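Local coordinates for aminotransferase AspB (Helicobacter pylori 26695, PDB 3EZS), which probably acts as a pyridoxal-phosphate-dependent aminotransferase, moving amino groups between amino acids and keto acids, at residues T3-P8 against A124-K129; A66-F71 against N83-T88; S91-F96 against A255-L260; H227-R232 against L238-I243. All blocks are in the same frame, centred on the assembly; numbering follows the deposited sequence. Where two conformers were deposited one is given.

Contact 1. Residues T3-P8 against A124-K129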
# COMPACT_ATOMS: atom_id res chain seq x y z
N THR A 3 -18.16 -8.62 2.51
CA THR A 3 -18.21 -10.07 2.26
C THR A 3 -16.88 -10.49 1.66
O THR A 3 -16.35 -9.80 0.80
CB THR A 3 -19.37 -10.46 1.29
OG1 THR A 3 -20.63 -10.02 1.82
CG2 THR A 3 -19.41 -11.97 1.08
N PHE A 4 -16.35 -11.62 2.12
CA PHE A 4 -15.07 -12.13 1.62
C PHE A 4 -15.29 -13.42 0.83
O PHE A 4 -15.30 -14.51 1.39
CB PHE A 4 -14.08 -12.36 2.76
CG PHE A 4 -13.75 -11.11 3.54
CD1 PHE A 4 -13.14 -10.03 2.91
CD2 PHE A 4 -14.01 -11.02 4.91
CE1 PHE A 4 -12.82 -8.87 3.62
CE2 PHE A 4 -13.69 -9.86 5.63
CZ PHE A 4 -13.10 -8.79 4.98
N GLU A 5 -15.47 -13.27 -0.48
CA GLU A 5 -15.70 -14.41 -1.36
C GLU A 5 -14.36 -15.14 -1.53
O GLU A 5 -13.31 -14.51 -1.50
CB GLU A 5 -16.20 -13.93 -2.73
CG GLU A 5 -17.52 -13.15 -2.70
CD GLU A 5 -18.75 -14.03 -2.52
OE1 GLU A 5 -19.47 -13.86 -1.51
OE2 GLU A 5 -18.97 -14.92 -3.38
N PRO A 6 -14.40 -16.48 -1.72
CA PRO A 6 -13.14 -17.19 -1.93
C PRO A 6 -12.47 -16.79 -3.24
O PRO A 6 -13.16 -16.43 -4.21
CB PRO A 6 -13.56 -18.65 -1.96
CG PRO A 6 -14.99 -18.65 -2.30
CD PRO A 6 -15.55 -17.39 -1.74
N TYR A 7 -11.15 -16.87 -3.28
CA TYR A 7 -10.42 -16.51 -4.48
C TYR A 7 -10.40 -17.67 -5.46
O TYR A 7 -10.63 -18.82 -5.08
CB TYR A 7 -9.01 -16.00 -4.17
CG TYR A 7 -8.94 -14.53 -3.80
CD1 TYR A 7 -9.07 -14.11 -2.48
CD2 TYR A 7 -8.75 -13.55 -4.79
CE1 TYR A 7 -9.01 -12.76 -2.15
CE2 TYR A 7 -8.69 -12.20 -4.47
CZ TYR A 7 -8.81 -11.81 -3.14
OH TYR A 7 -8.75 -10.48 -2.80
N PRO A 8 -10.15 -17.38 -6.76
CA PRO A 8 -10.12 -18.47 -7.73
C PRO A 8 -9.23 -19.65 -7.34
O PRO A 8 -9.64 -20.80 -7.51
CB PRO A 8 -9.58 -17.78 -8.99
CG PRO A 8 -10.07 -16.37 -8.87
CD PRO A 8 -9.98 -16.07 -7.41
N ALA A 124 -13.24 -3.88 -5.42
CA ALA A 124 -13.27 -2.43 -5.52
C ALA A 124 -14.69 -1.89 -5.41
O ALA A 124 -14.94 -0.94 -4.65
CB ALA A 124 -12.62 -2.00 -6.85
N ALA A 125 -15.62 -2.51 -6.15
CA ALA A 125 -17.04 -2.12 -6.13
C ALA A 125 -17.66 -2.37 -4.76
O ALA A 125 -18.50 -1.60 -4.30
CB ALA A 125 -17.81 -2.90 -7.21
N LYS A 126 -17.30 -3.48 -4.13
CA LYS A 126 -17.83 -3.78 -2.80
C LYS A 126 -17.35 -2.76 -1.78
O LYS A 126 -18.12 -2.29 -0.95
CB LYS A 126 -17.40 -5.17 -2.33
CG LYS A 126 -18.14 -6.34 -2.94
CD LYS A 126 -17.54 -7.62 -2.38
CE LYS A 126 -18.37 -8.83 -2.69
NZ LYS A 126 -17.74 -9.97 -1.99
N PHE A 127 -16.07 -2.39 -1.85
CA PHE A 127 -15.49 -1.44 -0.90
C PHE A 127 -16.16 -0.06 -0.91
O PHE A 127 -16.29 0.57 0.14
CB PHE A 127 -13.98 -1.31 -1.13
CG PHE A 127 -13.27 -0.51 -0.06
CD1 PHE A 127 -13.44 -0.81 1.29
CD2 PHE A 127 -12.38 0.49 -0.41
CE1 PHE A 127 -12.78 -0.10 2.27
CE2 PHE A 127 -11.69 1.21 0.58
CZ PHE A 127 -11.90 0.92 1.92
N ILE A 128 -16.60 0.40 -2.09
CA ILE A 128 -17.30 1.69 -2.20
C ILE A 128 -18.84 1.47 -2.26
O ILE A 128 -19.59 2.37 -2.57
CB ILE A 128 -16.73 2.54 -3.40
CG1 ILE A 128 -17.18 4.02 -3.35
CG2 ILE A 128 -17.07 1.89 -4.76
CD1 ILE A 128 -16.87 4.79 -2.03
N LYS A 129 -19.28 0.26 -1.95
CA LYS A 129 -20.71 -0.09 -1.91
C LYS A 129 -21.44 0.28 -3.20
O LYS A 129 -22.52 0.85 -3.17
CB LYS A 129 -21.39 0.55 -0.70
CG LYS A 129 -20.68 0.30 0.62
CD LYS A 129 -21.52 0.77 1.79
CE LYS A 129 -20.82 0.54 3.13
NZ LYS A 129 -19.64 1.42 3.38

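Contact 2. Residues A66-F71 against N83-T88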
# COMPACT_ATOMS: atom_id res chain seq x y z
N ALA A 66 9.67 10.14 -14.48
CA ALA A 66 10.24 10.46 -15.79
C ALA A 66 10.54 9.20 -16.61
O ALA A 66 10.25 9.15 -17.79
CB ALA A 66 11.51 11.33 -15.64
N ALA A 67 11.11 8.17 -15.97
CA ALA A 67 11.37 6.89 -16.67
C ALA A 67 10.06 6.26 -17.13
O ALA A 67 9.99 5.67 -18.22
CB ALA A 67 12.13 5.91 -15.78
N GLN A 68 9.01 6.38 -16.31
CA GLN A 68 7.71 5.82 -16.68
C GLN A 68 7.09 6.59 -17.85
O GLN A 68 6.48 6.00 -18.76
CB GLN A 68 6.79 5.76 -15.47
CG GLN A 68 7.24 4.72 -14.42
CD GLN A 68 6.35 4.68 -13.19
OE1 GLN A 68 5.87 5.72 -12.72
NE2 GLN A 68 6.14 3.48 -12.63
N ARG A 69 7.23 7.92 -17.82
CA ARG A 69 6.75 8.74 -18.92
C ARG A 69 7.52 8.41 -20.21
O ARG A 69 6.93 8.31 -21.29
CB ARG A 69 6.85 10.23 -18.61
CG ARG A 69 5.95 10.66 -17.46
CD ARG A 69 5.70 12.18 -17.43
NE ARG A 69 6.93 12.95 -17.26
CZ ARG A 69 7.53 13.17 -16.10
NH1 ARG A 69 7.05 12.69 -14.96
NH2 ARG A 69 8.65 13.88 -16.08
N GLY A 70 8.83 8.24 -20.10
CA GLY A 70 9.67 7.89 -21.26
C GLY A 70 9.19 6.60 -21.91
O GLY A 70 9.09 6.50 -23.13
N PHE A 71 8.89 5.61 -21.06
CA PHE A 71 8.31 4.35 -21.51
C PHE A 71 7.03 4.57 -22.32
O PHE A 71 6.87 4.01 -23.42
CB PHE A 71 8.00 3.40 -20.33
CG PHE A 71 7.09 2.27 -20.70
CD1 PHE A 71 7.56 1.23 -21.49
CD2 PHE A 71 5.77 2.27 -20.32
CE1 PHE A 71 6.73 0.24 -21.88
CE2 PHE A 71 4.93 1.28 -20.71
CZ PHE A 71 5.42 0.24 -21.48
N ASN A 83 1.81 16.23 -14.93
CA ASN A 83 0.64 15.99 -14.08
C ASN A 83 -0.33 14.95 -14.69
O ASN A 83 -1.44 14.75 -14.18
CB ASN A 83 -0.07 17.32 -13.71
CG ASN A 83 -0.51 18.13 -14.93
OD1 ASN A 83 -0.20 17.79 -16.07
ND2 ASN A 83 -1.22 19.23 -14.69
N GLU A 84 0.11 14.26 -15.74
CA GLU A 84 -0.70 13.23 -16.42
C GLU A 84 -0.26 11.79 -16.12
O GLU A 84 -0.73 10.85 -16.76
CB GLU A 84 -0.75 13.51 -17.93
CG GLU A 84 -1.66 14.67 -18.23
CD GLU A 84 -1.66 15.11 -19.67
OE1 GLU A 84 -0.76 14.70 -20.44
OE2 GLU A 84 -2.56 15.92 -20.01
N LEU A 85 0.63 11.61 -15.16
CA LEU A 85 1.07 10.26 -14.77
C LEU A 85 1.41 10.25 -13.30
O LEU A 85 2.11 11.14 -12.81
CB LEU A 85 2.25 9.82 -15.62
CG LEU A 85 2.83 8.43 -15.30
CD1 LEU A 85 3.33 7.75 -16.58
CD2 LEU A 85 3.93 8.50 -14.24
N ILE A 86 0.85 9.28 -12.58
CA ILE A 86 1.15 9.08 -11.16
C ILE A 86 1.78 7.70 -10.99
O ILE A 86 1.28 6.73 -11.56
CB ILE A 86 -0.13 9.22 -10.26
CG1 ILE A 86 -0.50 10.71 -10.09
CG2 ILE A 86 0.09 8.61 -8.86
CD1 ILE A 86 -1.64 10.96 -9.13
N SER A 87 2.90 7.63 -10.25
CA SER A 87 3.61 6.38 -9.96
C SER A 87 2.87 5.65 -8.84
O SER A 87 2.48 6.28 -7.84
CB SER A 87 5.04 6.65 -9.48
OG SER A 87 5.87 7.21 -10.50
N THR A 88 2.70 4.33 -8.99
CA THR A 88 1.96 3.53 -8.00
C THR A 88 2.71 2.24 -7.60
O THR A 88 3.69 1.85 -8.24
CB THR A 88 0.56 3.17 -8.55
OG1 THR A 88 0.67 2.24 -9.63
CG2 THR A 88 -0.17 4.41 -9.04
O HOH W 1 4.36 12.43 -13.89

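Contact 3. Residues S91-F96 against A255-L260. With PO4 (phosphate ion), chain C.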
# COMPACT_ATOMS: atom_id res chain seq x y z
N SER A 91 -0.24 -2.39 -9.92
CA SER A 91 -1.58 -2.01 -10.38
C SER A 91 -2.71 -2.44 -9.42
O SER A 91 -3.79 -1.84 -9.41
CB SER A 91 -1.83 -2.60 -11.78
OG SER A 91 -1.83 -4.02 -11.75
N ARG A 92 -2.47 -3.48 -8.63
CA ARG A 92 -3.52 -4.04 -7.79
C ARG A 92 -4.17 -3.00 -6.87
O ARG A 92 -5.39 -2.89 -6.79
CB ARG A 92 -2.98 -5.20 -6.95
CG ARG A 92 -4.08 -5.97 -6.26
CD ARG A 92 -3.57 -6.99 -5.27
NE ARG A 92 -4.72 -7.70 -4.71
CZ ARG A 92 -5.30 -8.77 -5.26
NH1 ARG A 92 -4.85 -9.29 -6.40
NH2 ARG A 92 -6.36 -9.33 -4.66
N GLU A 93 -3.34 -2.28 -6.15
CA GLU A 93 -3.83 -1.27 -5.23
C GLU A 93 -4.58 -0.13 -5.92
O GLU A 93 -5.58 0.33 -5.41
CB GLU A 93 -2.66 -0.75 -4.39
CG GLU A 93 -1.49 -0.10 -5.17
CD GLU A 93 -1.51 1.42 -5.16
OE1 GLU A 93 -2.56 2.03 -4.90
OE2 GLU A 93 -0.45 2.01 -5.40
N VAL A 94 -4.09 0.29 -7.09
CA VAL A 94 -4.70 1.37 -7.83
C VAL A 94 -6.09 0.94 -8.28
O VAL A 94 -7.04 1.72 -8.15
CB VAL A 94 -3.92 1.80 -9.12
CG1 VAL A 94 -4.49 3.12 -9.65
CG2 VAL A 94 -2.43 1.91 -8.88
N LEU A 95 -6.20 -0.28 -8.82
CA LEU A 95 -7.50 -0.83 -9.28
C LEU A 95 -8.48 -0.97 -8.13
O LEU A 95 -9.70 -0.85 -8.30
CB LEU A 95 -7.30 -2.21 -9.96
CG LEU A 95 -6.60 -2.28 -11.33
CD1 LEU A 95 -6.15 -3.72 -11.70
CD2 LEU A 95 -7.52 -1.69 -12.39
N PHE A 96 -7.96 -1.21 -6.93
CA PHE A 96 -8.81 -1.35 -5.78
C PHE A 96 -9.26 -0.02 -5.20
O PHE A 96 -10.43 0.14 -4.85
CB PHE A 96 -8.13 -2.17 -4.68
CG PHE A 96 -9.00 -2.33 -3.46
CD1 PHE A 96 -10.09 -3.19 -3.48
CD2 PHE A 96 -8.79 -1.57 -2.33
CE1 PHE A 96 -10.91 -3.32 -2.39
CE2 PHE A 96 -9.61 -1.70 -1.23
CZ PHE A 96 -10.67 -2.58 -1.27
N ALA A 255 -3.24 13.96 -3.92
CA ALA A 255 -3.51 14.42 -2.54
C ALA A 255 -4.10 13.30 -1.68
O ALA A 255 -3.76 13.16 -0.51
CB ALA A 255 -4.45 15.65 -2.54
N PHE A 256 -4.98 12.49 -2.27
CA PHE A 256 -5.56 11.36 -1.55
C PHE A 256 -4.46 10.34 -1.21
O PHE A 256 -4.39 9.85 -0.10
CB PHE A 256 -6.69 10.75 -2.40
CG PHE A 256 -7.27 9.45 -1.85
CD1 PHE A 256 -7.92 9.42 -0.63
CD2 PHE A 256 -7.21 8.28 -2.60
CE1 PHE A 256 -8.48 8.23 -0.14
CE2 PHE A 256 -7.79 7.09 -2.12
CZ PHE A 256 -8.42 7.07 -0.90
N ARG A 257 -3.57 10.08 -2.16
CA ARG A 257 -2.49 9.11 -1.97
C ARG A 257 -1.47 9.48 -0.89
O ARG A 257 -0.76 8.60 -0.38
CB ARG A 257 -1.79 8.86 -3.30
CG ARG A 257 -2.61 8.02 -4.29
CD ARG A 257 -1.80 7.70 -5.58
NE ARG A 257 -0.71 6.78 -5.30
CZ ARG A 257 -0.82 5.45 -5.26
NH1 ARG A 257 -1.97 4.85 -5.48
NH2 ARG A 257 0.24 4.71 -4.98
N ALA A 258 -1.40 10.76 -0.54
CA ALA A 258 -0.51 11.23 0.53
C ALA A 258 -0.80 10.49 1.83
O ALA A 258 0.11 10.24 2.59
CB ALA A 258 -0.66 12.76 0.74
N TYR A 259 -2.07 10.14 2.05
CA TYR A 259 -2.54 9.46 3.27
C TYR A 259 -2.46 7.93 3.31
O TYR A 259 -2.52 7.33 4.39
CB TYR A 259 -4.03 9.79 3.46
CG TYR A 259 -4.33 11.25 3.66
CD1 TYR A 259 -4.28 11.82 4.94
CD2 TYR A 259 -4.65 12.06 2.59
CE1 TYR A 259 -4.55 13.17 5.13
CE2 TYR A 259 -4.94 13.41 2.76
CZ TYR A 259 -4.89 13.97 4.04
OH TYR A 259 -5.16 15.32 4.22
N LEU A 260 -2.33 7.30 2.15
CA LEU A 260 -2.45 5.85 2.05
C LEU A 260 -1.25 4.99 2.45
O LEU A 260 -1.45 3.83 2.80
CB LEU A 260 -2.87 5.48 0.63
CG LEU A 260 -4.12 6.16 0.06
CD1 LEU A 260 -4.24 5.78 -1.41
CD2 LEU A 260 -5.36 5.78 0.84
P PO4 C . 0.44 -6.09 -10.25
O1 PO4 C . 0.87 -4.86 -10.99
O2 PO4 C . -0.11 -5.74 -8.91
O3 PO4 C . 1.62 -6.97 -10.04
O4 PO4 C . -0.66 -6.75 -11.03

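Contact 4. Residues H227-R232 against L238-I243. With PO4 (phosphate ion), chain C.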
# COMPACT_ATOMS: atom_id res chain seq x y z
N HIS A 227 -1.04 0.77 -15.61
CA HIS A 227 0.05 -0.09 -16.08
C HIS A 227 0.81 -0.69 -14.92
O HIS A 227 0.73 -0.20 -13.79
CB HIS A 227 0.99 0.70 -17.01
CG HIS A 227 0.39 1.01 -18.35
ND1 HIS A 227 0.77 0.35 -19.51
CD2 HIS A 227 -0.58 1.88 -18.72
CE1 HIS A 227 0.08 0.82 -20.53
NE2 HIS A 227 -0.75 1.75 -20.09
N SER A 228 1.53 -1.78 -15.21
CA SER A 228 2.34 -2.50 -14.23
C SER A 228 3.60 -3.03 -14.90
O SER A 228 3.57 -3.36 -16.06
CB SER A 228 1.58 -3.69 -13.67
OG SER A 228 2.41 -4.47 -12.83
N LEU A 229 4.67 -3.16 -14.13
CA LEU A 229 5.94 -3.69 -14.61
C LEU A 229 6.09 -5.22 -14.40
O LEU A 229 6.99 -5.85 -14.95
CB LEU A 229 7.04 -3.02 -13.79
CG LEU A 229 8.47 -3.01 -14.29
CD1 LEU A 229 8.53 -2.36 -15.68
CD2 LEU A 229 9.33 -2.26 -13.28
N SER A 230 5.21 -5.79 -13.59
CA SER A 230 5.32 -7.17 -13.15
C SER A 230 5.52 -8.21 -14.23
O SER A 230 6.39 -9.06 -14.09
CB SER A 230 4.10 -7.54 -12.30
OG SER A 230 3.99 -6.65 -11.22
N LYS A 231 4.70 -8.15 -15.27
CA LYS A 231 4.75 -9.16 -16.36
C LYS A 231 5.79 -8.81 -17.39
O LYS A 231 6.56 -9.67 -17.84
CB LYS A 231 3.36 -9.36 -16.97
CG LYS A 231 2.45 -10.12 -16.01
CD LYS A 231 1.00 -9.81 -16.25
CE LYS A 231 0.10 -10.57 -15.28
NZ LYS A 231 0.53 -10.49 -13.85
N ARG A 232 5.82 -7.53 -17.73
CA ARG A 232 6.77 -6.99 -18.69
C ARG A 232 8.22 -7.34 -18.39
O ARG A 232 8.97 -7.69 -19.31
CB ARG A 232 6.64 -5.45 -18.69
CG ARG A 232 7.58 -4.73 -19.58
CD ARG A 232 7.42 -3.22 -19.49
NE ARG A 232 8.24 -2.58 -20.51
CZ ARG A 232 9.49 -2.13 -20.35
NH1 ARG A 232 10.12 -2.18 -19.18
NH2 ARG A 232 10.11 -1.60 -21.39
N LEU A 238 9.12 -5.90 -7.41
CA LEU A 238 9.39 -4.47 -7.39
C LEU A 238 8.16 -3.63 -7.02
O LEU A 238 8.31 -2.54 -6.48
CB LEU A 238 9.99 -3.99 -8.74
CG LEU A 238 11.43 -4.44 -9.05
CD1 LEU A 238 11.84 -4.03 -10.45
CD2 LEU A 238 12.46 -3.90 -8.05
N ARG A 239 6.96 -4.16 -7.28
CA ARG A 239 5.69 -3.49 -7.00
C ARG A 239 5.71 -2.11 -7.64
O ARG A 239 5.61 -1.09 -6.95
CB ARG A 239 5.42 -3.37 -5.48
CG ARG A 239 5.63 -4.62 -4.65
CD ARG A 239 4.82 -5.86 -5.09
NE ARG A 239 3.42 -5.57 -5.38
CZ ARG A 239 2.80 -5.69 -6.56
NH1 ARG A 239 3.40 -6.14 -7.65
NH2 ARG A 239 1.52 -5.37 -6.62
N SER A 240 5.86 -2.07 -8.95
CA SER A 240 5.90 -0.83 -9.70
C SER A 240 4.85 -0.80 -10.82
O SER A 240 4.76 -1.71 -11.64
CB SER A 240 7.28 -0.56 -10.30
OG SER A 240 7.28 0.70 -10.95
N GLY A 241 4.10 0.28 -10.83
CA GLY A 241 3.07 0.52 -11.82
C GLY A 241 2.83 2.00 -11.88
O GLY A 241 3.55 2.79 -11.25
N PHE A 242 1.84 2.38 -12.69
CA PHE A 242 1.43 3.76 -12.80
C PHE A 242 0.00 3.86 -13.31
O PHE A 242 -0.61 2.88 -13.76
CB PHE A 242 2.41 4.60 -13.66
CG PHE A 242 2.51 4.21 -15.13
CD1 PHE A 242 1.61 4.72 -16.06
CD2 PHE A 242 3.56 3.43 -15.58
CE1 PHE A 242 1.71 4.38 -17.42
CE2 PHE A 242 3.68 3.10 -16.92
CZ PHE A 242 2.75 3.58 -17.84
N ILE A 243 -0.53 5.07 -13.18
CA ILE A 243 -1.84 5.44 -13.69
C ILE A 243 -1.61 6.76 -14.44
O ILE A 243 -0.98 7.68 -13.91
CB ILE A 243 -2.91 5.56 -12.60
CG1 ILE A 243 -4.26 5.92 -13.23
CG2 ILE A 243 -2.51 6.56 -11.52
CD1 ILE A 243 -5.42 5.73 -12.30
P PO4 C . 0.44 -6.09 -10.25
O1 PO4 C . 0.87 -4.86 -10.99
O2 PO4 C . -0.11 -5.74 -8.91
O3 PO4 C . 1.62 -6.97 -10.04
O4 PO4 C . -0.66 -6.75 -11.03
O HOH W 2 5.93 -4.68 -10.05

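Contact 1. Residues T3-P8 against A124-K129
Lys126 of helix 120-127 makes the whole of this surface contact, touching Thr3 and Glu5 in the loop before helix 8-16. Ala124 and Ala125 face the protein interior, Ala124 packing on Pro99 of helix 92-102 and Ala125 on Ile111 of strand 110-115. Lys126 instead starts toward the loop: CG sits beside the backbone N (chi1 -77°), and beyond it the chain runs fully extended, so that the ammonium group arrives at the loop backbone. NZ donates to Thr3 O at 3.1 Å. NZ stands above the carbonyl plane of Thr3, 61° out of it, and so away from the lone-pair directions of the oxygen. Around the same nitrogen, Thr3 CB lies 3.7 Å from Lys126 NZ. Glu5 crosses the lysine at about a right angle and offers its CG, 3.3 Å from Lys126 NZ. The bend at chi2 (-77°) turns the carboxylate away from the ammonium, Glu5 OE1 ending 4.3 Å from Lys126 NZ, beyond a salt bridge although the opposite charges may still attract. Phe127 turns to Phe96 and to Phe127 and Phe256 of the second subunit, while Ile128 packs on Ile111. Lys129, with positive phi, is the C-prime residue of a Schellman motif: Ala130 N bonds Ala125 O and Lys129 N bonds Lys126 O, closing helix 120-127 beside the dimer interface.

Contact 2. Residues A66-F71 against N83-T88
Leu85 pushes its two methyls against the side of helix 62-76, overlapping the stems of Gln68 and Arg69. With CG anti to the backbone N (chi1 179°), the leucine projects from strand 85-88 toward the helix. Its CD2 lies 3.7 Å from Gln68 OE1 and near Gln68 CB, while Leu85 CD1 meets Arg69 CG at 4.0 Å, the two chains crossing at a slant. Gln68 runs extended along the leucine, carrying its amide to Ser87. In one of the two conformers deposited for that serine, Ser87 OG donates to Gln68 OE1 at 2.7 Å, tilted 33° from the amide carbonyl plane; the second conformer makes this bond less certain. Arg69 bends at chi3 and connects to the strand through a water, which accepts from Arg69 NH1 at 2.9 Å and donates to Leu85 O at 2.8 Å. The other end of the glutamine amide is held too, Gln68 NE2 donating to Gly241 O. The axes of segments 66-71 and 85-88 pass 9.1 Å apart at 117°. Within this chain, strand 85-88 is an outermost strand of the seven-stranded sheet, antiparallel to strand 241-245, whose Phe242 packs on Leu85 and Gln68; Trp276 of helix 266-277 touches Gln68.

Contact 3. Residues S91-F96 against A255-L260
Glu93 and Arg257 approach from opposite directions and join in an end-on, two-nitrogen salt bridge. Arg257 NH1 donates to Glu93 OE1 at 2.9 Å, and Arg257 NH2 to Glu93 OE2 at 2.8 Å. Each carboxylate oxygen uses its syn lone pair, and each lies close to the guanidinium plane, so the two flat groups are nearly coplanar, 26° apart. A weak third bond runs diagonally from NH1 to OE2. The conformations needed are unlike: in Glu93 CG occupies the crowded position between the backbone N and the carbonyl carbon (chi1 60°) and the chain bends again at chi2, whereas Arg257 leaves its helix with CG beside the backbone N and turns at chi3. Both groups are buried, and further bonds fix their rotation: Leu89 N donates to Glu93 OE2, Asn97 ND2 to Glu93 OE1, and Arg257 NH1 also bonds Tyr253 OH. The bridge thus ties helix 92-102 to helix 247-257 in the large-domain architecture of a fold-type I PLP enzyme, next to the dimer interface, where Leu260 of the second subunit packs on Glu93. At Ser91 and Arg92 a phosphate ion, probably from the crystallisation liquor, is bound. Ser91 N and Ser91 OG both donate to phosphate O1, at 2.9 Å each, the serine hydroxyl being folded back over its own backbone. Arg92 N adds a longer bond of 3.3 Å to phosphate O2. The helix dipole would be expected to favour the anion here, while the extended Arg92 side chain leads off past Tyr7 and Tyr118, its NH2 hydrogen-bonding, weakly, to Ala258 O of the second subunit.

Contact 4. Residues H227-R232 against L238-I243
His227 and Phe242 lie side by side, pointing the same way from neighbouring antiparallel strands, their rings nearly parallel (10°) but slid so far apart that they barely overlap. The slide places His227 CB over the face of the Phe242 ring, a CH-pi contact 3.6 Å from its centroid. In the backbone, His227 N donates to Phe242 O at 2.8 Å and Phe242 N to His227 O at 3.0 Å, the hydrogen-bonded pair of the ladder; Leu229 N continues it to Ser240 O. Leu229 CD2 meets Leu238 CD1 at 4.2 Å. Arg239, bent at chi2 and chi3, curls back and presents its guanidinium edge to the phosphate, NH2 donating to phosphate O2 at 2.8 Å and NH1 to O3 at 3.1 Å. Ser230 OG donates to that same O3 at 2.7 Å and accepts from a water bound by Ser240 N. Ser228 OG accepts from Ser230 N in an ST turn. The ion probably marks the pocket for the cofactor phosphate. Strand 241-245 lies between strands 223-228 and 85-88, with Trp276 of helix 266-277 against Phe242 and bonded to Ser240 OG, and Tyr55 of the second subunit reaching Lys231.

How the contacts relate
Contacts 2, 3 and 4 have centres 11 to 15 Å apart; contact 1, 17 Å from contact 3, touches it, helix 120-127 packing on helix 92-102, but is 29 Å from contact 2. The seven-stranded sheet links contacts 2 and 4: strands 85-88 and 241-245 are neighbours, joined by backbone bonds. Strand 85-88 runs on into helix 92-102 and strand 241-245 into helix 247-257, the two helices of contact 3. Contacts 3 and 4 share the phosphate ion. Along the chain contact 2 falls within the span of contact 1 and contact 4 within that of contact 3, while contacts 1 and 3 interlock. Contacts 1, 3 and 4 meet the second subunit, so the probable cofactor-phosphate pocket adjoins the dimer interface.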